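Local structure of O-methyltransferase (Saccharopolyspora spinosa, 4CE0) at residues A[198-201]-A[202-205]; A[147-150]-A[151-154]; A[221-224]-A[225-229]. The protein probably transfers a methyl group from S-adenosyl-L-methionine to the 4'-hydroxyl of the rhamnose of spinosyn, as a magnesium-binding O-methyltransferase of the TylF/MycF family. One frame throughout, in Å; residues are numbered along the deposited sequence.

Contact 1: A[198-201]-A[202-205]; sequences NLYP and KLSP
Tyr200 and Leu203 meet in a local turn where helix 189-199 runs out through a short 3-10 segment into strand 203-204, on the way to strand 207-211 of the Rossmann-like methyltransferase sheet. Two consecutive i to i+3 bonds make the turn. Lys202 N donates to Leu199 O at 2.9 Å, and Leu203 N donates to Tyr200 O at 3.0 Å. Both donors stand well above the plane of the carbonyl they use, the second by 63°, as is usual in i to i+3 turns. Pro201 sits on the outer, exposed side of the bend. The aliphatic chain of Lys202, extended beyond CG, runs back over the last helical turn, so that CD lies 4.2 Å from Leu199 CD2 while NZ stays 3.9 Å from Asn198 O. The side-chain ND2 of Asn198 is hydrogen-bonded to Asp194 O, back within the helix. Leu199 packs on Leu179 and Leu182 of strand 179-184, and Tyr200 and Leu203 share Val209 of strand 207-211. With CG anti to the backbone N (chi1 -171°), the Tyr200 ring swings round to Leu203, whose CD2 methyl approaches it obliquely, 3.7 Å from CE1 and 4.0 Å from CD1.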
# COMPACT_ATOMS: atom_id res chain seq x y z
N ASN A 198 6.90 -5.96 33.67
CA ASN A 198 5.79 -5.06 33.85
C ASN A 198 4.53 -5.38 33.04
O ASN A 198 3.43 -5.06 33.49
CB ASN A 198 6.24 -3.61 33.60
CG ASN A 198 7.34 -3.16 34.60
OD1 ASN A 198 7.06 -2.99 35.76
ND2 ASN A 198 8.57 -2.97 34.12
N LEU A 199 4.67 -6.00 31.86
CA LEU A 199 3.50 -6.17 30.99
C LEU A 199 3.00 -7.60 30.86
O LEU A 199 1.82 -7.82 30.62
CB LEU A 199 3.77 -5.57 29.60
CG LEU A 199 4.12 -4.08 29.57
CD1 LEU A 199 4.37 -3.64 28.11
CD2 LEU A 199 3.03 -3.22 30.21
N TYR A 200 3.89 -8.58 31.02
CA TYR A 200 3.42 -9.96 30.95
C TYR A 200 2.27 -10.26 31.91
O TYR A 200 1.35 -10.99 31.54
CB TYR A 200 4.51 -10.96 31.24
CG TYR A 200 4.05 -12.38 30.94
CD1 TYR A 200 3.95 -12.81 29.63
CD2 TYR A 200 3.69 -13.28 31.96
CE1 TYR A 200 3.54 -14.09 29.33
CE2 TYR A 200 3.25 -14.57 31.66
CZ TYR A 200 3.19 -14.96 30.32
OH TYR A 200 2.78 -16.23 29.92
N PRO A 201 2.32 -9.73 33.14
CA PRO A 201 1.21 -10.00 34.07
C PRO A 201 -0.13 -9.48 33.55
O PRO A 201 -1.16 -10.03 33.93
CB PRO A 201 1.62 -9.27 35.35
CG PRO A 201 3.14 -9.13 35.27
CD PRO A 201 3.42 -8.97 33.77
N LYS A 202 -0.12 -8.48 32.67
CA LYS A 202 -1.37 -7.92 32.11
C LYS A 202 -1.88 -8.70 30.91
O LYS A 202 -2.98 -8.43 30.39
CB LYS A 202 -1.16 -6.45 31.70
CG LYS A 202 -0.99 -5.52 32.87
CD LYS A 202 -0.31 -4.21 32.49
CE LYS A 202 -0.19 -3.30 33.72
NZ LYS A 202 0.76 -2.18 33.50
N LEU A 203 -1.06 -9.63 30.42
CA LEU A 203 -1.42 -10.45 29.28
C LEU A 203 -2.47 -11.46 29.64
O LEU A 203 -2.25 -12.33 30.50
CB LEU A 203 -0.21 -11.19 28.74
CG LEU A 203 -0.41 -12.00 27.46
CD1 LEU A 203 -0.75 -11.12 26.23
CD2 LEU A 203 0.83 -12.83 27.15
N SER A 204 -3.60 -11.37 28.95
CA SER A 204 -4.70 -12.31 29.14
C SER A 204 -4.29 -13.75 28.82
O SER A 204 -3.35 -13.98 28.04
CB SER A 204 -5.90 -11.93 28.26
OG SER A 204 -6.29 -10.57 28.45
N PRO A 205 -4.99 -14.73 29.43
CA PRO A 205 -4.81 -16.10 28.96
C PRO A 205 -5.28 -16.25 27.52
O PRO A 205 -6.28 -15.66 27.09
CB PRO A 205 -5.69 -16.93 29.93
CG PRO A 205 -6.64 -15.96 30.52
CD PRO A 205 -5.90 -14.65 30.58

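Contact 2: A[147-150]-A[151-154]; sequences RQNF and ARYG
Arg152 lies against Asn149 and Gln148 in the last turn of helix 143-152, which closes at Gly154 with a Schellman motif. Backbone bonds record the change of winding: Ala151 N reaches Arg147 O (3.1 Å) and Arg152 N reaches Gln148 O (2.9 Å) in the alpha pattern, the latter with a weak second bond to Asn149 O, whereas Tyr153 N falls back three residues to Phe150 O at 3.0 Å. Gly154, at phi 66°, is first to leave helical backbone angles, and its N donates to Ala151 O.

Among the polar side chains, Asn149 and Arg152 run alongside each other, amide and guanidinium planes 19° apart. OD1 of Asn149 stays 3.7 Å from NH1 of Arg152, an oblique approach, while Asn149 ND2 is bonded to Arg86 O.

Carbon contacts complete the turn. Arg152 CG rests 3.4 Å from Gln148 O, and the edge of the Tyr153 ring meets Asn149 O, CD2 being 3.2 Å from it; Tyr153 OH bonds to His52 ND1.

Phe150 packs on helix 88-100 and Val160 of strand 160-164, Tyr153 lies between Ile91 of helix 88-100 and Leu12, Val15 and Leu16 of helix 6-16, and Ile20 of the second subunit packs on Arg152 and Tyr153.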
# COMPACT_ATOMS: atom_id res chain seq x y z
N ARG A 147 4.06 9.62 14.77
CA ARG A 147 2.67 10.09 14.64
C ARG A 147 2.37 10.36 13.14
O ARG A 147 1.32 9.95 12.62
CB ARG A 147 2.43 11.37 15.51
CG ARG A 147 1.83 11.14 16.94
CD ARG A 147 1.46 12.47 17.73
NE ARG A 147 0.32 13.18 17.12
CZ ARG A 147 -0.96 12.90 17.38
NH1 ARG A 147 -1.29 11.94 18.26
NH2 ARG A 147 -1.92 13.57 16.76
N GLN A 148 3.27 11.09 12.48
CA GLN A 148 3.15 11.43 11.06
C GLN A 148 3.03 10.12 10.23
O GLN A 148 2.20 10.03 9.31
CB GLN A 148 4.37 12.25 10.58
CG GLN A 148 4.41 13.73 11.04
CD GLN A 148 5.76 14.44 10.77
OE1 GLN A 148 6.81 13.81 10.66
NE2 GLN A 148 5.72 15.78 10.66
N ASN A 149 3.86 9.14 10.56
CA ASN A 149 3.85 7.85 9.85
C ASN A 149 2.48 7.20 9.95
O ASN A 149 1.97 6.73 8.96
CB ASN A 149 4.96 6.93 10.37
CG ASN A 149 6.34 7.41 9.96
OD1 ASN A 149 6.46 8.24 9.05
ND2 ASN A 149 7.37 6.90 10.61
N PHE A 150 1.87 7.20 11.14
CA PHE A 150 0.54 6.59 11.28
C PHE A 150 -0.45 7.34 10.38
O PHE A 150 -1.33 6.71 9.75
CB PHE A 150 0.03 6.64 12.72
CG PHE A 150 0.33 5.41 13.55
CD1 PHE A 150 1.56 5.27 14.18
CD2 PHE A 150 -0.64 4.43 13.76
CE1 PHE A 150 1.86 4.16 14.99
CE2 PHE A 150 -0.36 3.30 14.57
CZ PHE A 150 0.90 3.17 15.19
N ALA A 151 -0.29 8.66 10.30
CA ALA A 151 -1.23 9.52 9.61
C ALA A 151 -1.10 9.27 8.12
O ALA A 151 -2.04 9.43 7.37
CB ALA A 151 -0.98 11.02 9.95
N ARG A 152 0.06 8.83 7.68
CA ARG A 152 0.23 8.52 6.26
C ARG A 152 -0.68 7.41 5.81
O ARG A 152 -1.09 7.38 4.66
CB ARG A 152 1.69 8.23 5.94
CG ARG A 152 2.50 9.52 6.00
CD ARG A 152 3.99 9.33 6.17
NE ARG A 152 4.70 10.19 5.22
CZ ARG A 152 5.99 10.04 4.92
NH1 ARG A 152 6.70 9.07 5.49
NH2 ARG A 152 6.55 10.85 4.04
N TYR A 153 -1.02 6.51 6.74
CA TYR A 153 -1.86 5.35 6.42
C TYR A 153 -3.32 5.62 6.76
O TYR A 153 -4.18 4.75 6.61
CB TYR A 153 -1.34 4.08 7.14
CG TYR A 153 0.05 3.64 6.70
CD1 TYR A 153 0.23 2.76 5.64
CD2 TYR A 153 1.19 4.09 7.37
CE1 TYR A 153 1.50 2.36 5.25
CE2 TYR A 153 2.46 3.71 6.98
CZ TYR A 153 2.61 2.84 5.91
OH TYR A 153 3.88 2.44 5.55
N GLY A 154 -3.60 6.86 7.19
CA GLY A 154 -4.93 7.19 7.66
C GLY A 154 -5.30 6.44 8.94
O GLY A 154 -6.47 6.16 9.17

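Contact 3: A[221-224]-A[225-229]; sequences DAVK and GFRAE
Val223 and Arg227, one turn apart in helix 219-230, bring a methyl and a methylene together beside a run of alpha-helical backbone in which four successive carbonyls each accept the N-H four residues on. Asp221 O accepts from Gly225 N, and Ala222 O accepts from Phe226 N at 2.7 Å. Val223 O serves Arg227 N at 2.8 Å with an N-H...O angle of 159°, and Lys224 O is matched by Ala228 N. A weak, long bond from Glu229 N to Gly225 O carries the pattern on.

The carbonyl of Val223 also lies under the root of the Arg227 side chain: CB and CG are 3.2 and 3.1 Å from Val223 O, and CD is 3.3 Å away. Val223 CG1, anti to its own backbone N (chi1 174°), touches Arg227 CD at 3.6 Å as the two side chains run the same way. The arginine chain then bends at chi3 (65°), and its guanidinium finds partners elsewhere: NH2 bonds to Glu234 O, and the group makes a cation-pi contact with Trp246. Glu229 OE1 is salt-bridged to Arg197 NH1 of helix 189-199, against which Ala222 and Phe226 pack.

The backbone therefore bonds within the helix, while the charged ends of Arg227 and Glu229 are spent on tying it to its surroundings; between Val223 and Arg227 themselves the side-chain contact is purely aliphatic.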
# COMPACT_ATOMS: atom_id res chain seq x y z
N ASP A 221 18.55 -14.32 26.92
CA ASP A 221 18.85 -14.42 28.33
C ASP A 221 17.78 -13.80 29.22
O ASP A 221 17.43 -14.38 30.25
CB ASP A 221 20.25 -13.86 28.59
CG ASP A 221 21.37 -14.80 28.08
OD1 ASP A 221 21.07 -15.84 27.43
OD2 ASP A 221 22.56 -14.51 28.34
N ALA A 222 17.22 -12.66 28.83
CA ALA A 222 16.12 -12.10 29.60
C ALA A 222 14.89 -13.00 29.57
O ALA A 222 14.24 -13.19 30.59
CB ALA A 222 15.77 -10.69 29.12
N VAL A 223 14.57 -13.54 28.40
CA VAL A 223 13.36 -14.32 28.22
C VAL A 223 13.44 -15.62 29.02
O VAL A 223 12.52 -15.99 29.75
CB VAL A 223 13.14 -14.66 26.72
CG1 VAL A 223 11.96 -15.59 26.56
CG2 VAL A 223 12.98 -13.36 25.86
N LYS A 224 14.56 -16.32 28.89
CA LYS A 224 14.77 -17.51 29.69
C LYS A 224 14.85 -17.13 31.20
O LYS A 224 14.23 -17.79 32.04
CB LYS A 224 16.02 -18.26 29.18
CG LYS A 224 15.79 -18.86 27.79
CD LYS A 224 17.07 -19.36 27.11
CE LYS A 224 17.74 -20.45 27.91
NZ LYS A 224 17.37 -21.83 27.48
N GLY A 225 15.57 -16.06 31.53
CA GLY A 225 15.69 -15.68 32.94
C GLY A 225 14.33 -15.32 33.51
O GLY A 225 13.97 -15.70 34.61
N PHE A 226 13.53 -14.58 32.74
CA PHE A 226 12.19 -14.23 33.19
C PHE A 226 11.30 -15.48 33.28
O PHE A 226 10.60 -15.67 34.26
CB PHE A 226 11.55 -13.17 32.28
CG PHE A 226 10.13 -12.86 32.65
CD1 PHE A 226 9.84 -12.10 33.77
CD2 PHE A 226 9.08 -13.37 31.91
CE1 PHE A 226 8.53 -11.85 34.13
CE2 PHE A 226 7.77 -13.11 32.26
CZ PHE A 226 7.50 -12.34 33.37
N ARG A 227 11.35 -16.35 32.27
CA ARG A 227 10.51 -17.56 32.27
C ARG A 227 10.81 -18.48 33.47
O ARG A 227 9.89 -19.08 34.05
CB ARG A 227 10.69 -18.33 30.97
CG ARG A 227 9.91 -17.69 29.83
CD ARG A 227 10.37 -18.21 28.50
NE ARG A 227 10.10 -19.62 28.35
CZ ARG A 227 8.96 -20.15 27.93
NH1 ARG A 227 7.94 -19.38 27.60
NH2 ARG A 227 8.84 -21.48 27.83
N ALA A 228 12.09 -18.56 33.83
CA ALA A 228 12.53 -19.44 34.93
C ALA A 228 12.01 -18.97 36.28
O ALA A 228 11.61 -19.79 37.09
CB ALA A 228 14.03 -19.52 34.97
N GLU A 229 12.03 -17.66 36.52
CA GLU A 229 11.55 -17.10 37.78
C GLU A 229 10.08 -17.44 38.01
O GLU A 229 9.73 -18.00 39.05
CB GLU A 229 11.73 -15.59 37.82
CG GLU A 229 11.31 -14.95 39.15
CD GLU A 229 11.64 -13.48 39.23
OE1 GLU A 229 12.19 -12.93 38.25
OE2 GLU A 229 11.35 -12.87 40.28

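Overall arrangement
Contacts 1 and 3 meet directly: Tyr200 CB packs on Phe226 CZ at 3.9 Å, bringing the 3-10 segment after helix 189-199 against helix 219-230. Contact 2 stands apart beside the subunit interface, its centre about 28 Å from contact 1's and 36 Å from contact 3's. All three are partly buried, through Leu199, Tyr200 and Leu203 in contact 1, Ala222, Val223 and Phe226 in contact 3, and in contact 2 Phe150, Tyr153 and the polar Asn149, held by Arg86 O. Contact 3, inside a helix, keeps i to i+4 bonds; contact 2, at a helix end, passes to i+3; contact 1, leading into a strand, turns on two i+3 bonds and its backbone pairs with Leu179.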